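GTPase-activating protein skywalker (PDB 5HJQ) acts as a GTPase-activating protein for Rab35, regulating the recycling and turnover of synaptic vesicle proteins, and binds phosphoinositides through its TBC domain. Local coordinates at residues A[245-248]-A[254-257]; A[272-277]-A[304-309]. All blocks are in the same frame, centred on the assembly; numbering follows the deposited sequence.

Interaction 1 (A[245-248]-A[254-257])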
ATOM      1  N   GLN A 245      15.784  -9.704   0.056  1.00 59.60           N
ATOM      2  CA  GLN A 245      16.617 -10.289   1.098  1.00 59.46           C
ATOM      3  C   GLN A 245      15.779 -10.990   2.165  1.00 60.94           C
ATOM      4  O   GLN A 245      16.118 -12.087   2.608  1.00 61.32           O
ATOM      5  CB  GLN A 245      17.492  -9.208   1.735  1.00 64.18           C
ATOM      6  CG  GLN A 245      17.941  -9.516   3.152  1.00 71.63           C
ATOM      7  CD  GLN A 245      18.104  -8.257   3.989  1.00 87.14           C
ATOM      8  OE1 GLN A 245      18.510  -7.209   3.483  1.00 92.75           O
ATOM      9  NE2 GLN A 245      17.778  -8.352   5.275  1.00 84.31           N
ATOM     10  N   ILE A 246      14.681 -10.355   2.566  1.00 61.59           N
ATOM     11  CA  ILE A 246      13.794 -10.922   3.578  1.00 58.91           C
ATOM     12  C   ILE A 246      13.113 -12.182   3.057  1.00 55.50           C
ATOM     13  O   ILE A 246      12.979 -13.178   3.771  1.00 57.85           O
ATOM     14  CB  ILE A 246      12.720  -9.906   4.015  1.00 59.31           C
ATOM     15  CG1 ILE A 246      13.373  -8.682   4.658  1.00 63.53           C
ATOM     16  CG2 ILE A 246      11.731 -10.548   4.975  1.00 52.16           C
ATOM     17  CD1 ILE A 246      12.391  -7.577   4.998  1.00 66.39           C
ATOM     18  N   ALA A 247      12.690 -12.132   1.801  1.00 50.94           N
ATOM     19  CA  ALA A 247      12.001 -13.252   1.180  1.00 53.55           C
ATOM     20  C   ALA A 247      12.932 -14.447   0.961  1.00 61.67           C
ATOM     21  O   ALA A 247      12.493 -15.596   0.994  1.00 59.16           O
ATOM     22  CB  ALA A 247      11.389 -12.816  -0.124  1.00 55.86           C
ATOM     23  N   LYS A 248      14.215 -14.177   0.740  1.00 56.61           N
ATOM     24  CA  LYS A 248      15.188 -15.250   0.544  1.00 65.98           C
ATOM     25  C   LYS A 248      15.298 -16.154   1.770  1.00 63.91           C
ATOM     26  O   LYS A 248      15.613 -17.333   1.649  1.00 63.74           O
ATOM     27  CB  LYS A 248      16.564 -14.675   0.192  1.00 65.67           C
ATOM     28  CG  LYS A 248      16.780 -14.430  -1.295  1.00 62.72           C
ATOM     29  CD  LYS A 248      18.124 -13.760  -1.547  1.00 64.60           C
ATOM     30  CE  LYS A 248      18.396 -13.566  -3.034  1.00 72.30           C
ATOM     31  NZ  LYS A 248      18.828 -14.827  -3.714  1.00 74.73           N
ATOM     32  N   ALA A 254       9.620 -20.710  -1.564  1.00 63.18           N
ATOM     33  CA  ALA A 254       8.948 -20.080  -2.693  1.00 60.26           C
ATOM     34  C   ALA A 254       9.943 -19.544  -3.719  1.00 58.79           C
ATOM     35  O   ALA A 254       9.737 -19.680  -4.923  1.00 62.08           O
ATOM     36  CB  ALA A 254       8.048 -18.966  -2.211  1.00 60.41           C
ATOM     37  N   THR A 255      11.020 -18.933  -3.235  1.00 54.60           N
ATOM     38  CA  THR A 255      12.027 -18.340  -4.110  1.00 56.98           C
ATOM     39  C   THR A 255      12.908 -19.406  -4.764  1.00 63.15           C
ATOM     40  O   THR A 255      13.309 -19.267  -5.919  1.00 60.76           O
ATOM     41  CB  THR A 255      12.917 -17.346  -3.344  1.00 55.31           C
ATOM     42  OG1 THR A 255      13.351 -17.942  -2.117  1.00 57.48           O
ATOM     43  CG2 THR A 255      12.146 -16.075  -3.029  1.00 60.41           C
ATOM     44  N   SER A 256      13.214 -20.466  -4.022  1.00 58.53           N
ATOM     45  CA  SER A 256      13.951 -21.592  -4.582  1.00 61.44           C
ATOM     46  C   SER A 256      13.097 -22.271  -5.644  1.00 64.36           C
ATOM     47  O   SER A 256      13.605 -22.724  -6.670  1.00 67.14           O
ATOM     48  CB  SER A 256      14.345 -22.588  -3.489  1.00 60.13           C
ATOM     49  OG  SER A 256      15.227 -21.992  -2.551  1.00 61.97           O
ATOM     50  N   TYR A 257      11.794 -22.314  -5.391  1.00 62.06           N
ATOM     51  CA  TYR A 257      10.843 -22.905  -6.323  1.00 62.79           C
ATOM     52  C   TYR A 257      10.824 -22.138  -7.637  1.00 66.55           C
ATOM     53  O   TYR A 257      10.727 -22.732  -8.712  1.00 65.97           O
ATOM     54  CB  TYR A 257       9.442 -22.937  -5.711  1.00 66.48           C
ATOM     55  CG  TYR A 257       8.380 -23.483  -6.637  1.00 71.48           C
ATOM     56  CD1 TYR A 257       8.411 -24.808  -7.053  1.00 72.33           C
ATOM     57  CD2 TYR A 257       7.347 -22.675  -7.095  1.00 65.67           C
ATOM     58  CE1 TYR A 257       7.447 -25.316  -7.900  1.00 70.21           C
ATOM     59  CE2 TYR A 257       6.374 -23.174  -7.943  1.00 71.38           C
ATOM     60  CZ  TYR A 257       6.430 -24.496  -8.343  1.00 76.81           C
ATOM     61  OH  TYR A 257       5.466 -25.000  -9.187  1.00 81.85           O
TER
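Thr255 reaches across a short gap to Ala247 and Lys248, near the end of the preceding helix. The nearest pair of CA atoms, those of Lys248 and Thr255, lies 6.4 Å apart, yet the two segments bury only 93 Å² between them, which marks a small contact. From CB, which is directed at helix 233-250, the threonine forks. Its hydroxyl sits between the backbone N and the carbonyl carbon (chi1 47°), and this rotation turns OG1 back over the start of its own helix. There OG1 is hydrogen-bonded to the carbonyl oxygen of Lys252 and more weakly to that of Thr251, three and four residues earlier, a common use of a threonine hydroxyl in a helix. Across the junction Thr255 OG1 stands 4.0 Å from Ala247 O, too far for a hydrogen bond, and 4.2 Å from Lys248 CA. The methyl branch faces the same neighbour: Thr255 CG2 comes within 4.1 Å of Ala247 O and 4.4 Å of Ala247 CB, the latter a loose contact between methyl groups. Phe271 touches the side chains of both Ala247 and Thr255, bridging the two helices, while Leu267 adds to the packing on the threonine. The CB of Lys248 is directed away, and the residue meets Thr255 through its CA. The arrangement is a short-linked junction between two successive helices, 233-250 and 252-261, within the all-helical Rab-GAP TBC domain.

Interaction 2 (A[272-277]-A[304-309]). With I3P (D-myo-inositol-1,4,5-triphosphate), chain B.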
ATOM      1  N   MET A 272      11.095  -6.555  -8.183  1.00 59.63           N
ATOM      2  CA  MET A 272      10.960  -5.154  -8.577  1.00 66.74           C
ATOM      3  C   MET A 272       9.499  -4.721  -8.577  1.00 60.28           C
ATOM      4  O   MET A 272       9.197  -3.537  -8.457  1.00 64.66           O
ATOM      5  CB  MET A 272      11.565  -4.912  -9.965  1.00 62.84           C
ATOM      6  CG  MET A 272      13.083  -4.924 -10.018  1.00 71.84           C
ATOM      7  SD  MET A 272      13.716  -4.825 -11.705  1.00 79.77           S
ATOM      8  CE  MET A 272      12.342  -5.516 -12.629  1.00 71.55           C
ATOM      9  N   ASP A 273       8.599  -5.689  -8.721  1.00 62.07           N
ATOM     10  CA  ASP A 273       7.169  -5.417  -8.792  1.00 62.08           C
ATOM     11  C   ASP A 273       6.420  -5.923  -7.560  1.00 58.17           C
ATOM     12  O   ASP A 273       5.238  -6.254  -7.646  1.00 57.53           O
ATOM     13  CB  ASP A 273       6.571  -6.061 -10.047  1.00 57.61           C
ATOM     14  CG  ASP A 273       7.073  -5.427 -11.328  1.00 64.45           C
ATOM     15  OD1 ASP A 273       7.444  -4.235 -11.296  1.00 69.28           O
ATOM     16  OD2 ASP A 273       7.094  -6.122 -12.367  1.00 69.97           O
ATOM     17  N   TRP A 274       7.098  -5.972  -6.417  1.00 55.72           N
ATOM     18  CA  TRP A 274       6.520  -6.576  -5.219  1.00 55.80           C
ATOM     19  C   TRP A 274       5.283  -5.829  -4.715  1.00 57.16           C
ATOM     20  O   TRP A 274       4.318  -6.452  -4.282  1.00 55.91           O
ATOM     21  CB  TRP A 274       7.565  -6.662  -4.099  1.00 52.04           C
ATOM     22  CG  TRP A 274       7.904  -5.345  -3.469  1.00 52.75           C
ATOM     23  CD1 TRP A 274       8.829  -4.442  -3.903  1.00 56.45           C
ATOM     24  CD2 TRP A 274       7.320  -4.782  -2.287  1.00 56.71           C
ATOM     25  NE1 TRP A 274       8.862  -3.356  -3.064  1.00 57.03           N
ATOM     26  CE2 TRP A 274       7.942  -3.537  -2.067  1.00 60.45           C
ATOM     27  CE3 TRP A 274       6.327  -5.207  -1.399  1.00 54.43           C
ATOM     28  CZ2 TRP A 274       7.603  -2.711  -0.996  1.00 56.25           C
ATOM     29  CZ3 TRP A 274       5.994  -4.386  -0.332  1.00 54.24           C
ATOM     30  CH2 TRP A 274       6.631  -3.153  -0.140  1.00 52.17           C
ATOM     31  N   CYS A 275       5.308  -4.500  -4.775  1.00 56.09           N
ATOM     32  CA  CYS A 275       4.198  -3.704  -4.260  1.00 58.92           C
ATOM     33  C   CYS A 275       2.948  -3.864  -5.115  1.00 56.60           C
ATOM     34  O   CYS A 275       1.837  -3.676  -4.630  1.00 58.41           O
ATOM     35  CB  CYS A 275       4.583  -2.223  -4.171  1.00 57.72           C
ATOM     36  SG  CYS A 275       5.334  -1.524  -5.657  1.00 77.17           S
ATOM     37  N   TRP A 276       3.128  -4.233  -6.379  1.00 56.80           N
ATOM     38  CA  TRP A 276       1.996  -4.319  -7.297  1.00 58.42           C
ATOM     39  C   TRP A 276       1.181  -5.589  -7.102  1.00 58.64           C
ATOM     40  O   TRP A 276       0.043  -5.671  -7.564  1.00 60.74           O
ATOM     41  CB  TRP A 276       2.468  -4.209  -8.749  1.00 57.88           C
ATOM     42  CG  TRP A 276       3.187  -2.926  -9.031  1.00 60.43           C
ATOM     43  CD1 TRP A 276       4.404  -2.785  -9.627  1.00 61.29           C
ATOM     44  CD2 TRP A 276       2.748  -1.602  -8.699  1.00 65.71           C
ATOM     45  NE1 TRP A 276       4.744  -1.457  -9.701  1.00 65.39           N
ATOM     46  CE2 TRP A 276       3.744  -0.710  -9.134  1.00 66.79           C
ATOM     47  CE3 TRP A 276       1.604  -1.084  -8.083  1.00 60.51           C
ATOM     48  CZ2 TRP A 276       3.634   0.667  -8.972  1.00 59.83           C
ATOM     49  CZ3 TRP A 276       1.498   0.279  -7.920  1.00 63.15           C
ATOM     50  CH2 TRP A 276       2.506   1.139  -8.361  1.00 65.61           C
ATOM     51  N   TRP A 277       1.757  -6.579  -6.428  1.00 58.12           N
ATOM     52  CA  TRP A 277       0.987  -7.746  -6.018  1.00 60.02           C
ATOM     53  C   TRP A 277      -0.115  -7.285  -5.077  1.00 56.94           C
ATOM     54  O   TRP A 277      -1.261  -7.726  -5.166  1.00 58.71           O
ATOM     55  CB  TRP A 277       1.865  -8.782  -5.318  1.00 55.40           C
ATOM     56  CG  TRP A 277       3.077  -9.197  -6.084  1.00 57.34           C
ATOM     57  CD1 TRP A 277       3.238  -9.201  -7.439  1.00 61.79           C
ATOM     58  CD2 TRP A 277       4.308  -9.676  -5.531  1.00 54.82           C
ATOM     59  NE1 TRP A 277       4.493  -9.656  -7.765  1.00 57.87           N
ATOM     60  CE2 TRP A 277       5.172  -9.948  -6.609  1.00 57.98           C
ATOM     61  CE3 TRP A 277       4.765  -9.892  -4.227  1.00 48.96           C
ATOM     62  CZ2 TRP A 277       6.466 -10.430  -6.425  1.00 57.24           C
ATOM     63  CZ3 TRP A 277       6.050 -10.370  -4.046  1.00 59.82           C
ATOM     64  CH2 TRP A 277       6.884 -10.635  -5.139  1.00 55.40           C
ATOM     65  N   ARG A 304       5.237  -7.791   5.182  1.00 56.65           N
ATOM     66  CA  ARG A 304       4.622  -9.004   5.707  1.00 51.47           C
ATOM     67  C   ARG A 304       3.671  -9.648   4.706  1.00 51.15           C
ATOM     68  O   ARG A 304       3.742 -10.849   4.458  1.00 57.19           O
ATOM     69  CB  ARG A 304       3.864  -8.703   7.003  1.00 52.50           C
ATOM     70  CG  ARG A 304       4.710  -8.171   8.145  1.00 54.78           C
ATOM     71  CD  ARG A 304       3.823  -7.775   9.329  1.00 55.89           C
ATOM     72  NE  ARG A 304       4.597  -7.512  10.537  1.00 51.81           N
ATOM     73  CZ  ARG A 304       5.051  -8.460  11.348  1.00 59.73           C
ATOM     74  NH1 ARG A 304       4.810  -9.737  11.078  1.00 56.17           N
ATOM     75  NH2 ARG A 304       5.750  -8.133  12.424  1.00 62.81           N
ATOM     76  N   VAL A 305       2.780  -8.842   4.138  1.00 51.19           N
ATOM     77  CA  VAL A 305       1.767  -9.332   3.208  1.00 50.92           C
ATOM     78  C   VAL A 305       2.419  -9.902   1.949  1.00 51.41           C
ATOM     79  O   VAL A 305       1.917 -10.852   1.346  1.00 55.16           O
ATOM     80  CB  VAL A 305       0.771  -8.208   2.836  1.00 48.51           C
ATOM     81  CG1 VAL A 305      -0.272  -8.709   1.853  1.00 50.82           C
ATOM     82  CG2 VAL A 305       0.100  -7.667   4.089  1.00 51.95           C
ATOM     83  N   ALA A 306       3.553  -9.325   1.568  1.00 53.45           N
ATOM     84  CA  ALA A 306       4.317  -9.811   0.427  1.00 50.44           C
ATOM     85  C   ALA A 306       4.793 -11.242   0.667  1.00 51.23           C
ATOM     86  O   ALA A 306       4.703 -12.093  -0.217  1.00 53.91           O
ATOM     87  CB  ALA A 306       5.496  -8.890   0.152  1.00 48.32           C
ATOM     88  N   LEU A 307       5.294 -11.496   1.873  1.00 50.08           N
ATOM     89  CA  LEU A 307       5.729 -12.832   2.270  1.00 52.97           C
ATOM     90  C   LEU A 307       4.580 -13.833   2.212  1.00 57.09           C
ATOM     91  O   LEU A 307       4.728 -14.935   1.677  1.00 51.65           O
ATOM     92  CB  LEU A 307       6.322 -12.807   3.680  1.00 47.25           C
ATOM     93  CG  LEU A 307       7.521 -11.887   3.910  1.00 47.21           C
ATOM     94  CD1 LEU A 307       7.988 -11.978   5.354  1.00 50.89           C
ATOM     95  CD2 LEU A 307       8.658 -12.235   2.946  1.00 53.29           C
ATOM     96  N   VAL A 308       3.439 -13.432   2.770  1.00 53.71           N
ATOM     97  CA  VAL A 308       2.249 -14.277   2.830  1.00 47.54           C
ATOM     98  C   VAL A 308       1.781 -14.679   1.441  1.00 50.55           C
ATOM     99  O   VAL A 308       1.498 -15.849   1.186  1.00 58.46           O
ATOM    100  CB  VAL A 308       1.090 -13.565   3.567  1.00 53.06           C
ATOM    101  CG1 VAL A 308      -0.181 -14.396   3.500  1.00 47.80           C
ATOM    102  CG2 VAL A 308       1.470 -13.309   4.999  1.00 48.41           C
ATOM    103  N   ILE A 309       1.701 -13.698   0.547  1.00 50.38           N
ATOM    104  CA  ILE A 309       1.316 -13.950  -0.836  1.00 55.89           C
ATOM    105  C   ILE A 309       2.242 -14.981  -1.481  1.00 57.78           C
ATOM    106  O   ILE A 309       1.783 -15.901  -2.162  1.00 55.53           O
ATOM    107  CB  ILE A 309       1.335 -12.655  -1.671  1.00 57.45           C
ATOM    108  CG1 ILE A 309       0.237 -11.697  -1.199  1.00 50.41           C
ATOM    109  CG2 ILE A 309       1.172 -12.966  -3.152  1.00 50.42           C
ATOM    110  CD1 ILE A 309       0.145 -10.429  -2.019  1.00 47.58           C
TER
HETATM  111  C1  I3P B 401       8.941  -8.466  16.500  1.00 90.03           C
HETATM  112  C2  I3P B 401       9.683  -7.974  17.730  1.00 89.25           C
HETATM  113  C3  I3P B 401      10.090  -6.503  17.619  1.00 91.91           C
HETATM  114  C4  I3P B 401       9.198  -5.587  16.780  1.00 92.84           C
HETATM  115  C5  I3P B 401       8.033  -6.190  16.001  1.00 85.90           C
HETATM  116  C6  I3P B 401       7.697  -7.648  16.346  1.00 83.11           C
HETATM  117  O1  I3P B 401       8.550  -9.847  16.610  1.00 88.84           O
HETATM  118  O2  I3P B 401       8.851  -8.120  18.843  1.00 93.79           O
HETATM  119  O3  I3P B 401      10.162  -5.958  18.933  1.00 95.72           O
HETATM  120  O4  I3P B 401      10.054  -4.913  15.837  1.00 95.84           O
HETATM  121  O5  I3P B 401       6.891  -5.400  16.229  1.00 79.25           O
HETATM  122  O6  I3P B 401       6.904  -8.219  15.311  1.00 87.35           O
HETATM  123  P1  I3P B 401       9.424 -10.910  17.440  1.00 97.05           P
HETATM  124  O11 I3P B 401       9.282 -10.651  18.898  1.00 95.27           O
HETATM  125  O12 I3P B 401       8.906 -12.299  17.144  1.00 93.09           O
HETATM  126  O13 I3P B 401      10.906 -10.833  17.025  1.00 83.90           O
HETATM  127  P4  I3P B 401      10.280  -3.333  16.022  1.00107.50           P
HETATM  128  O41 I3P B 401       9.609  -2.878  17.295  1.00101.95           O
HETATM  129  O42 I3P B 401       9.670  -2.598  14.826  1.00 92.77           O
HETATM  130  O43 I3P B 401      11.796  -3.033  16.094  1.00 98.60           O
HETATM  131  P5  I3P B 401       5.746  -5.363  15.149  1.00 74.01           P
HETATM  132  O51 I3P B 401       4.839  -4.221  15.427  1.00 79.97           O
HETATM  133  O52 I3P B 401       6.348  -5.189  13.778  1.00 72.02           O
HETATM  134  O53 I3P B 401       4.949  -6.641  15.187  1.00 69.42           O
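This packing of helix 274-279 on helix 300-317 in the all-helical TBC domain shares the latter helix with the phosphoinositide pocket: Trp274 and Trp277 pack against Ala306 and Ile309 of helix 300-317, which also carries the ligand-binding Arg304. Both pairs are spaced three residues apart, and the CA atoms of Trp274 and Ala306, 6.9 Å apart, mark the nearest backbone approach. All four residues are buried, no hydrogen bond crosses between the segments, and the side-chain contacts are apolar. Ala306 offers its CB to both indoles. Trp274 CE3 meets that methyl obliquely at 4.1 Å; with chi1 at 73° its CG lies between the backbone N and the carbonyl carbon, which swings the six-membered ring toward helix 300-317. Trp277 reaches the same methyl with CZ3, at 4.5 Å, and its CB touches Ile309 CD1. One face of the Trp277 indole lies back on its own segment, with Trp274 CA 3.7 Å above the plane over the ring centre and Asp273 O offset toward the rim. Leu336, Ile337 and Cys340 of helix 332-341 also pack on Trp277. Arg304 points a different way, toward inositol 1,4,5-trisphosphate. Its chain is extended from CG to NE, and NH1 is hydrogen-bonded to the carbonyl oxygens of Ala354 and Ile357, an arrangement that fixes the guanidinium and presents NH2 to the ligand. Lys98, Arg102, Lys300 and Arg358 supply further hydrogen bonds to this anion. Arg304 NH2 donates to O52 of the 5-phosphate at 3.3 Å, with an N-H...O angle of 162°, while the ligand's O6 sits at the guanidinium edge, 3.1 Å from NH2.

In the fold
Along the chain the two interactions come in series: interaction 1 is complete at residue 257, before interaction 2 begins at 272. Their centres are 12 Å apart, at about 21 and 10 Å from the centre of the chain and on the same side of it, so interaction 1 is the more peripheral. They are in direct contact through helices 233-250 and 300-317, where Ala247 CA packs 3.9 Å from Leu307 CD2 and Ile246 CG2 meets Leu307 CD1. Helix 300-317 thus touches helix 233-250 as well as segment 272-277, and joins both contacts to the phosphoinositide pocket through Arg304 within one TBC domain.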